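PDB 4IUS: GCN5-related N-acetyltransferase from Kribbella flavida, which probably transfers an acyl group, most likely acetyl, to an amine, as a member of the GNAT family of N-acetyltransferases. Local coordinates for residues L42-A47 with S78-E83; I100-P105 with A247-D252; E135-I140 with V173-W178. The protein carries 1 engineered substitution. All blocks are in the same frame, centred on the assembly; numbering follows the deposited sequence.

Contacts 1 and 2 adjoin, with centres 9 Å apart. In the eight-stranded mixed sheet, strand 78-82 is an outermost strand and 242-251 its neighbour. Contact 1 bridges 78-82 to strand 44-47 of a separate antiparallel sheet. Contact 2 pairs 242-251 with strand 99-109. The centre of contact 3 lies about 25 Å from the other two centres, across the middle of the chain. It is nested inside the loop that contact 2 closes. There helix 131-141 packs on strand 171-179 of the same large sheet. Contacts 1 and 3 are buried, while contact 2 has a partly exposed flank. Backbone hydrogen bonds hold contacts 1 and 2 each, and contact 1 adds charge and water. Contact 3 relies on side-chain packing.

Contact 1: L42-A47 with S78-E83; sequences LSRAVA and SAELVE
Ala45 and Ala79 form a single beta bridge that joins the edge of the three-stranded antiparallel sheet to the edge of the eight-stranded mixed sheet. The strands run roughly parallel, at 27°. Two backbone hydrogen bonds hold the bridge. Ala45 N donates to Ser78 O at 2.9 Å, and Glu80 N donates to Ala45 O at 3.0 Å.

The charged pair is a stack in one of the two modelled conformers of Glu80. In that conformer the carboxylate lies over one face of the Arg44 guanidinium, with the two planes 10° apart. The salt bridge it makes, from Arg44 NH1 to Glu80 OE1, is long, 3.6 Å, and no N-H points at that oxygen. Arg44 NH2 bonds Thr147 O, and NH1 forms a salt bridge with Asp148. Arg44 CG sits between the backbone N and the carbonyl carbon (chi1 68°), and a bend at chi3 brings the guanidinium to Glu80.

Waters fill out the polar contacts. One links Ser43 O to Ser78 OG. Another joins Arg44 NE to the same hydroxyl. A third bridges Ala47 N and Glu80 O.

The apolar contacts are small. Leu81 CD2 touches Ala47 CB at 4.1 Å.

Contact 2: I100-P105 with A247-D252; sequences IVSRPP and AVHLGD
Opposite His249, strand 99-109 places two residues, Val101 and Ser102. This is a classic beta bulge in its antiparallel pairing with strand 242-251. Three backbone hydrogen bonds tie the strands. Val101 N donates to His249 O at 2.9 Å. The bond from His249 N to Ser102 O is nearly straight, 177° at the hydrogen. Beyond the bulge, Ala247 N donates to Pro104 O at 2.9 Å.

The tight part has two patches. On the His249 side, Pro104 lays its CG over one face of the imidazole in a CH-pi contact. Pro104 CG is 4.0 Å from the centroid of the His249 ring and 16° off the ring normal. The His249 chi1 of -67° sets CG beside the backbone N, and the ring stands out from the strand with one face toward Pro104. Ser102 OG lies 3.5 Å from His249 CB. The Ser102 hydroxyl and His249 ND1 each bond the C-terminal carboxylate of Arg261, which would help fix the rotation of the ring. The second patch is apolar. Ile100 CG1 meets Leu250 CD2 at 3.7 Å and Val248 CG1 at 3.8 Å. Ile100 and Leu250 lie side by side, while Ile100 crosses Val248 at a slant.

The looser, solvent side belongs to the Arg103 side chain. The backbone stays close, with Arg103 CA 3.0 Å from Ala247 O. The exposed side chain, modelled in two conformers, leads away.

Helix 89-95 covers the apolar patch, with Val94 against Ile100 and Leu93 against Leu250. Strand 78-82 flanks 242-251 on its other edge, where Glu80 touches His249.

Contact 3: E135-I140 with V173-W178; sequences EAANAI and VATAAW
Thr175 receives Ile140 and Ala137, one helical turn apart, where helix 131-141 crosses strand 171-179. The segment axes cross at 102°, 7.7 Å apart at closest approach. This is helix-on-sheet packing within the GNAT family region, and all five touching residues are buried.

Thr175 points toward the helix and presents both branches to it. Thr175 OG1 is anti to the backbone N (chi1 -171°) and comes 3.3 Å from Ala137 CB. That hydroxyl has a polar partner elsewhere: it is hydrogen-bonded to Val164 O of the adjacent strand, which would help hold the rotamer. The same torsion leaves CG2 between the backbone N and the carbonyl carbon. From there Thr175 CG2 reaches Ala137 O at 3.4 Å and Ile140 CG2 at 3.9 Å. Ala137, with only a methyl, lets the helix backbone come close, with Ala137 CA 5.7 Å from Thr175 CA.

Ile140 meets the strand with two branches. Ile140 CG2 lies beside Thr175 CG2 and 4.0 Å from Val173 O. The CG1 branch takes the place beside the backbone N (chi1 -63°), and its extended continuation carries Ile140 CD1 to 4.1 Å from Ala174 N. With both branches gone, as in an alanine here, a gap would probably open above Val173 and Ala174, and the Thr175 methyl would lose its main apolar neighbour across the contact.

Within the sheet, 171-179 runs between strands 161-168 and 185-193. Leu165 of the former also touches Ala137 and Thr175. Helix 202-216 packs against Val173, Ala176 and Trp178.

Contact 1: L42-A47 with S78-E83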
loop_
_atom_site.group_PDB
_atom_site.type_symbol
_atom_site.label_atom_id
_atom_site.label_comp_id
_atom_site.label_asym_id
_atom_site.label_seq_id
_atom_site.Cartn_x
_atom_site.Cartn_y
_atom_site.Cartn_z
ATOM N N LEU A 42 -10.644 4.871 -0.485
ATOM C CA LEU A 42 -11.034 3.595 -1.017
ATOM C C LEU A 42 -11.358 3.641 -2.507
ATOM O O LEU A 42 -11.515 2.562 -3.131
ATOM C CB LEU A 42 -12.190 2.972 -0.239
ATOM C CG LEU A 42 -11.831 2.666 1.237
ATOM C CD1 LEU A 42 -13.063 2.051 1.900
ATOM C CD2 LEU A 42 -10.594 1.779 1.378
ATOM N N SER A 43 -11.498 4.829 -3.069
ATOM C CA SER A 43 -11.734 4.988 -4.494
ATOM C C SER A 43 -10.615 5.829 -5.101
ATOM O O SER A 43 -10.293 6.862 -4.567
ATOM C CB SER A 43 -13.085 5.615 -4.764
ATOM O OG SER A 43 -14.154 4.797 -4.279
ATOM N N ARG A 44 -10.034 5.388 -6.221
ATOM C CA ARG A 44 -8.922 6.103 -6.840
ATOM C C ARG A 44 -8.787 5.613 -8.258
ATOM O O ARG A 44 -9.385 4.595 -8.653
ATOM C CB ARG A 44 -7.605 5.862 -6.088
ATOM C CG ARG A 44 -7.090 4.459 -6.198
ATOM C CD ARG A 44 -5.746 4.246 -5.524
ATOM N NE ARG A 44 -5.892 4.485 -4.093
ATOM C CZ ARG A 44 -5.515 3.653 -3.124
ATOM N NH1 ARG A 44 -4.827 2.551 -3.401
ATOM N NH2 ARG A 44 -5.736 4.002 -1.849
ATOM N N ALA A 45 -7.993 6.343 -9.036
ATOM C CA ALA A 45 -7.573 5.883 -10.356
ATOM C C ALA A 45 -6.142 5.344 -10.312
ATOM O O ALA A 45 -5.315 5.858 -9.538
ATOM C CB ALA A 45 -7.702 6.968 -11.391
ATOM N N VAL A 46 -5.869 4.369 -11.172
ATOM C CA VAL A 46 -4.523 3.857 -11.384
ATOM C C VAL A 46 -4.325 3.645 -12.895
ATOM O O VAL A 46 -5.264 3.853 -13.688
ATOM C CB VAL A 46 -4.243 2.558 -10.565
ATOM C CG1 VAL A 46 -4.484 2.784 -9.055
ATOM C CG2 VAL A 46 -5.060 1.393 -11.113
ATOM N N ALA A 47 -3.105 3.274 -13.294
ATOM C CA ALA A 47 -2.869 2.963 -14.697
ATOM C C ALA A 47 -3.603 1.686 -15.096
ATOM O O ALA A 47 -3.545 0.692 -14.397
ATOM C CB ALA A 47 -1.398 2.755 -14.973
ATOM N N SER A 78 -8.442 10.914 -6.646
ATOM C CA SER A 78 -6.986 10.832 -6.515
ATOM C C SER A 78 -6.530 9.721 -7.396
ATOM O O SER A 78 -7.306 8.878 -7.822
ATOM C CB SER A 78 -6.529 10.597 -5.071
ATOM O OG SER A 78 -7.059 9.435 -4.539
ATOM N N ALA A 79 -5.229 9.701 -7.680
ATOM C CA ALA A 79 -4.637 8.702 -8.521
ATOM C C ALA A 79 -3.306 8.249 -7.922
ATOM O O ALA A 79 -2.596 9.072 -7.295
ATOM C CB ALA A 79 -4.399 9.239 -9.934
ATOM N N GLU A 80 -2.979 6.994 -8.107
ATOM C CA GLU A 80 -1.691 6.453 -7.668
ATOM C C GLU A 80 -1.064 5.729 -8.848
ATOM O O GLU A 80 -1.684 4.839 -9.413
ATOM C CB GLU A 80 -1.837 5.496 -6.495
ATOM C CG GLU A 80 -2.275 6.125 -5.180
ATOM C CD GLU A 80 -2.068 5.162 -3.985
ATOM O OE1 GLU A 80 -1.608 4.002 -4.186
ATOM O OE2 GLU A 80 -2.343 5.589 -2.853
ATOM N N LEU A 81 0.147 6.121 -9.196
ATOM C CA LEU A 81 0.912 5.547 -10.278
ATOM C C LEU A 81 2.247 5.042 -9.761
ATOM O O LEU A 81 2.706 5.405 -8.682
ATOM C CB LEU A 81 1.143 6.551 -11.402
ATOM C CG LEU A 81 -0.107 7.191 -12.014
ATOM C CD1 LEU A 81 0.292 8.263 -13.020
ATOM C CD2 LEU A 81 -0.981 6.130 -12.635
ATOM N N VAL A 82 2.900 4.234 -10.566
ATOM C CA VAL A 82 4.299 3.863 -10.363
ATOM C C VAL A 82 5.031 4.432 -11.572
ATOM O O VAL A 82 4.752 4.029 -12.700
ATOM C CB VAL A 82 4.483 2.333 -10.216
ATOM C CG1 VAL A 82 5.984 2.045 -10.002
ATOM C CG2 VAL A 82 3.641 1.785 -9.073
ATOM N N GLU A 83 5.912 5.395 -11.362
ATOM C CA GLU A 83 6.482 6.132 -12.488
ATOM C C GLU A 83 7.131 5.219 -13.516
ATOM O O GLU A 83 6.976 5.412 -14.706
ATOM C CB GLU A 83 7.479 7.180 -11.973
ATOM C CG GLU A 83 8.210 7.945 -13.060
ATOM C CD GLU A 83 7.304 8.815 -13.940
ATOM O OE1 GLU A 83 6.255 9.306 -13.460
ATOM O OE2 GLU A 83 7.661 8.986 -15.144
HETATM O O HOH W 1 -9.678 9.537 -3.961
HETATM O O HOH W 2 -5.960 7.275 -2.937
HETATM O O HOH W 3 -0.813 2.529 -11.548
#

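Contact 2: I100-P105 with A247-D252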
loop_
_atom_site.group_PDB
_atom_site.type_symbol
_atom_site.label_atom_id
_atom_site.label_comp_id
_atom_site.label_asym_id
_atom_site.label_seq_id
_atom_site.Cartn_x
_atom_site.Cartn_y
_atom_site.Cartn_z
ATOM N N ILE A 100 0.561 16.607 -8.208
ATOM C CA ILE A 100 1.387 15.617 -7.529
ATOM C C ILE A 100 1.643 16.124 -6.112
ATOM O O ILE A 100 2.258 17.173 -5.916
ATOM C CB ILE A 100 2.710 15.344 -8.291
ATOM C CG1 ILE A 100 2.441 14.708 -9.653
ATOM C CG2 ILE A 100 3.627 14.471 -7.437
ATOM C CD1 ILE A 100 3.628 14.691 -10.595
ATOM N N VAL A 101 1.162 15.363 -5.143
ATOM C CA VAL A 101 1.366 15.662 -3.739
ATOM C C VAL A 101 2.647 15.046 -3.184
ATOM O O VAL A 101 3.275 15.610 -2.310
ATOM C CB VAL A 101 0.105 15.210 -2.971
ATOM C CG1 VAL A 101 0.297 15.265 -1.471
ATOM C CG2 VAL A 101 -1.057 16.119 -3.373
ATOM N N SER A 102 3.012 13.883 -3.699
ATOM C CA SER A 102 4.183 13.168 -3.213
ATOM C C SER A 102 4.642 12.160 -4.241
ATOM O O SER A 102 3.849 11.729 -5.079
ATOM C CB SER A 102 3.889 12.446 -1.924
ATOM O OG SER A 102 2.928 11.435 -2.120
ATOM N N ARG A 103 5.909 11.770 -4.114
ATOM C CA ARG A 103 6.510 10.706 -4.900
ATOM C C ARG A 103 7.206 9.774 -3.948
ATOM O O ARG A 103 8.439 9.721 -3.863
ATOM C CB ARG A 103 7.470 11.234 -5.955
ATOM C CG ARG A 103 6.744 11.919 -7.094
ATOM C CD ARG A 103 7.698 12.514 -8.114
ATOM N NE ARG A 103 8.419 13.650 -7.558
ATOM C CZ ARG A 103 9.467 14.248 -8.154
ATOM N NH1 ARG A 103 9.939 13.809 -9.318
ATOM N NH2 ARG A 103 10.057 15.280 -7.570
ATOM N N PRO A 104 6.437 9.010 -3.202
ATOM C CA PRO A 104 7.095 8.151 -2.200
ATOM C C PRO A 104 7.860 7.001 -2.827
ATOM O O PRO A 104 7.471 6.455 -3.854
ATOM C CB PRO A 104 5.944 7.636 -1.369
ATOM C CG PRO A 104 4.692 8.093 -1.989
ATOM C CD PRO A 104 4.973 8.927 -3.160
ATOM N N PRO A 105 8.928 6.566 -2.164
ATOM C CA PRO A 105 9.684 5.455 -2.693
ATOM C C PRO A 105 8.984 4.141 -2.423
ATOM O O PRO A 105 8.393 3.965 -1.344
ATOM C CB PRO A 105 11.017 5.573 -1.944
ATOM C CG PRO A 105 10.607 6.163 -0.624
ATOM C CD PRO A 105 9.488 7.100 -0.945
ATOM N N ALA A 247 6.615 5.686 -6.469
ATOM C CA ALA A 247 5.187 5.927 -6.535
ATOM C C ALA A 247 4.949 7.405 -6.803
ATOM O O ALA A 247 5.809 8.252 -6.544
ATOM C CB ALA A 247 4.531 5.483 -5.229
ATOM N N VAL A 248 3.782 7.705 -7.330
ATOM C CA VAL A 248 3.365 9.091 -7.550
ATOM C C VAL A 248 1.908 9.186 -7.090
ATOM O O VAL A 248 1.092 8.403 -7.526
ATOM C CB VAL A 248 3.425 9.482 -9.039
ATOM C CG1 VAL A 248 3.225 11.000 -9.118
ATOM C CG2 VAL A 248 4.798 9.122 -9.671
ATOM N N HIS A 249 1.634 10.084 -6.154
ATOM C CA HIS A 249 0.293 10.276 -5.596
ATOM C C HIS A 249 -0.192 11.628 -6.054
ATOM O O HIS A 249 0.445 12.643 -5.809
ATOM C CB HIS A 249 0.324 10.216 -4.064
ATOM C CG HIS A 249 0.674 8.867 -3.514
ATOM N ND1 HIS A 249 0.648 8.601 -2.189
ATOM C CD2 HIS A 249 0.937 7.671 -4.147
ATOM C CE1 HIS A 249 0.977 7.307 -1.998
ATOM N NE2 HIS A 249 1.156 6.736 -3.186
ATOM N N LEU A 250 -1.316 11.632 -6.752
ATOM C CA LEU A 250 -1.928 12.809 -7.347
ATOM C C LEU A 250 -3.336 13.032 -6.820
ATOM O O LEU A 250 -4.069 12.071 -6.579
ATOM C CB LEU A 250 -2.030 12.663 -8.876
ATOM C CG LEU A 250 -0.724 12.339 -9.612
ATOM C CD1 LEU A 250 -0.536 10.852 -9.932
ATOM C CD2 LEU A 250 -0.667 13.183 -10.890
ATOM N N GLY A 251 -3.719 14.293 -6.704
ATOM C CA GLY A 251 -5.073 14.617 -6.363
ATOM C C GLY A 251 -5.705 15.653 -7.288
ATOM O O GLY A 251 -5.026 16.519 -7.816
ATOM N N ASP A 252 -7.020 15.589 -7.426
ATOM C CA ASP A 252 -7.792 16.625 -8.093
ATOM C C ASP A 252 -7.892 17.861 -7.206
ATOM O O ASP A 252 -7.604 17.843 -6.002
ATOM C CB ASP A 252 -9.179 16.126 -8.466
ATOM C CG ASP A 252 -9.313 15.750 -9.907
ATOM O OD1 ASP A 252 -8.324 15.679 -10.636
ATOM O OD2 ASP A 252 -10.465 15.454 -10.303
#

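Contact 3: E135-I140 with V173-W178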
loop_
_atom_site.group_PDB
_atom_site.type_symbol
_atom_site.label_atom_id
_atom_site.label_comp_id
_atom_site.label_asym_id
_atom_site.label_seq_id
_atom_site.Cartn_x
_atom_site.Cartn_y
_atom_site.Cartn_z
ATOM N N GLU A 135 -8.347 -5.906 15.902
ATOM C CA GLU A 135 -8.749 -4.639 16.490
ATOM C C GLU A 135 -7.616 -3.985 17.211
ATOM O O GLU A 135 -7.386 -2.770 17.080
ATOM C CB GLU A 135 -9.955 -4.827 17.410
ATOM C CG GLU A 135 -11.248 -5.199 16.685
ATOM C CD GLU A 135 -12.365 -5.661 17.648
ATOM O OE1 GLU A 135 -12.140 -5.808 18.899
ATOM O OE2 GLU A 135 -13.457 -5.909 17.120
ATOM N N ALA A 136 -6.811 -4.777 17.919
ATOM C CA ALA A 136 -5.621 -4.246 18.566
ATOM C C ALA A 136 -4.634 -3.740 17.538
ATOM O O ALA A 136 -4.061 -2.656 17.709
ATOM C CB ALA A 136 -4.965 -5.287 19.455
ATOM N N ALA A 137 -4.404 -4.500 16.479
ATOM C CA ALA A 137 -3.504 -4.077 15.387
ATOM C C ALA A 137 -3.942 -2.744 14.800
ATOM O O ALA A 137 -3.151 -1.818 14.647
ATOM C CB ALA A 137 -3.417 -5.140 14.301
ATOM N N ASN A 138 -5.227 -2.616 14.504
ATOM C CA ASN A 138 -5.740 -1.380 13.899
ATOM C C ASN A 138 -5.598 -0.199 14.861
ATOM O O ASN A 138 -5.274 0.902 14.427
ATOM C CB ASN A 138 -7.202 -1.541 13.489
ATOM C CG ASN A 138 -7.387 -2.485 12.331
ATOM O OD1 ASN A 138 -6.414 -2.847 11.626
ATOM N ND2 ASN A 138 -8.644 -2.904 12.089
ATOM N N ALA A 139 -5.824 -0.428 16.150
ATOM C CA ALA A 139 -5.685 0.607 17.151
ATOM C C ALA A 139 -4.237 1.054 17.274
ATOM O O ALA A 139 -3.976 2.263 17.429
ATOM C CB ALA A 139 -6.224 0.151 18.490
ATOM N N ILE A 140 -3.274 0.127 17.249
ATOM C CA ILE A 140 -1.862 0.496 17.385
ATOM C C ILE A 140 -1.408 1.315 16.196
ATOM O O ILE A 140 -0.730 2.321 16.377
ATOM C CB ILE A 140 -0.970 -0.734 17.615
ATOM C CG1 ILE A 140 -1.312 -1.437 18.934
ATOM C CG2 ILE A 140 0.499 -0.370 17.436
ATOM C CD1 ILE A 140 -0.756 -2.851 19.022
ATOM N N VAL A 173 2.392 -4.144 21.429
ATOM C CA VAL A 173 2.984 -2.811 21.363
ATOM C C VAL A 173 3.352 -2.325 19.956
ATOM O O VAL A 173 3.639 -1.146 19.779
ATOM C CB VAL A 173 4.201 -2.632 22.298
ATOM C CG1 VAL A 173 3.809 -2.837 23.766
ATOM C CG2 VAL A 173 5.333 -3.582 21.910
ATOM N N ALA A 174 3.352 -3.241 18.986
ATOM C CA ALA A 174 3.689 -2.860 17.602
ATOM C C ALA A 174 3.000 -3.833 16.674
ATOM O O ALA A 174 2.606 -4.931 17.075
ATOM C CB ALA A 174 5.182 -2.824 17.333
ATOM N N THR A 175 2.849 -3.404 15.424
ATOM C CA THR A 175 2.098 -4.186 14.471
ATOM C C THR A 175 2.556 -3.894 13.038
ATOM O O THR A 175 3.169 -2.861 12.775
ATOM C CB THR A 175 0.569 -3.850 14.601
ATOM O OG1 THR A 175 -0.192 -4.778 13.807
ATOM C CG2 THR A 175 0.199 -2.458 14.183
ATOM N N ALA A 176 2.239 -4.798 12.131
ATOM C CA ALA A 176 2.385 -4.635 10.678
ATOM C C ALA A 176 1.454 -5.645 10.007
ATOM O O ALA A 176 1.057 -6.609 10.625
ATOM C CB ALA A 176 3.840 -4.869 10.228
ATOM N N ALA A 177 1.112 -5.370 8.766
ATOM C CA ALA A 177 0.152 -6.200 8.036
ATOM C C ALA A 177 0.649 -6.429 6.625
ATOM O O ALA A 177 1.510 -5.666 6.117
ATOM C CB ALA A 177 -1.185 -5.458 7.992
ATOM N N TRP A 178 0.101 -7.457 5.982
ATOM C CA TRP A 178 0.358 -7.690 4.571
ATOM C C TRP A 178 -0.975 -7.822 3.839
ATOM O O TRP A 178 -1.952 -8.341 4.364
ATOM C CB TRP A 178 1.246 -8.935 4.345
ATOM C CG TRP A 178 0.637 -10.290 4.644
ATOM C CD1 TRP A 178 0.041 -11.142 3.751
ATOM C CD2 TRP A 178 0.662 -11.000 5.916
ATOM N NE1 TRP A 178 -0.347 -12.281 4.369
ATOM C CE2 TRP A 178 -0.002 -12.245 5.695
ATOM C CE3 TRP A 178 1.094 -10.693 7.204
ATOM C CZ2 TRP A 178 -0.186 -13.162 6.707
ATOM C CZ3 TRP A 178 0.916 -11.642 8.218
ATOM C CH2 TRP A 178 0.269 -12.839 7.974
#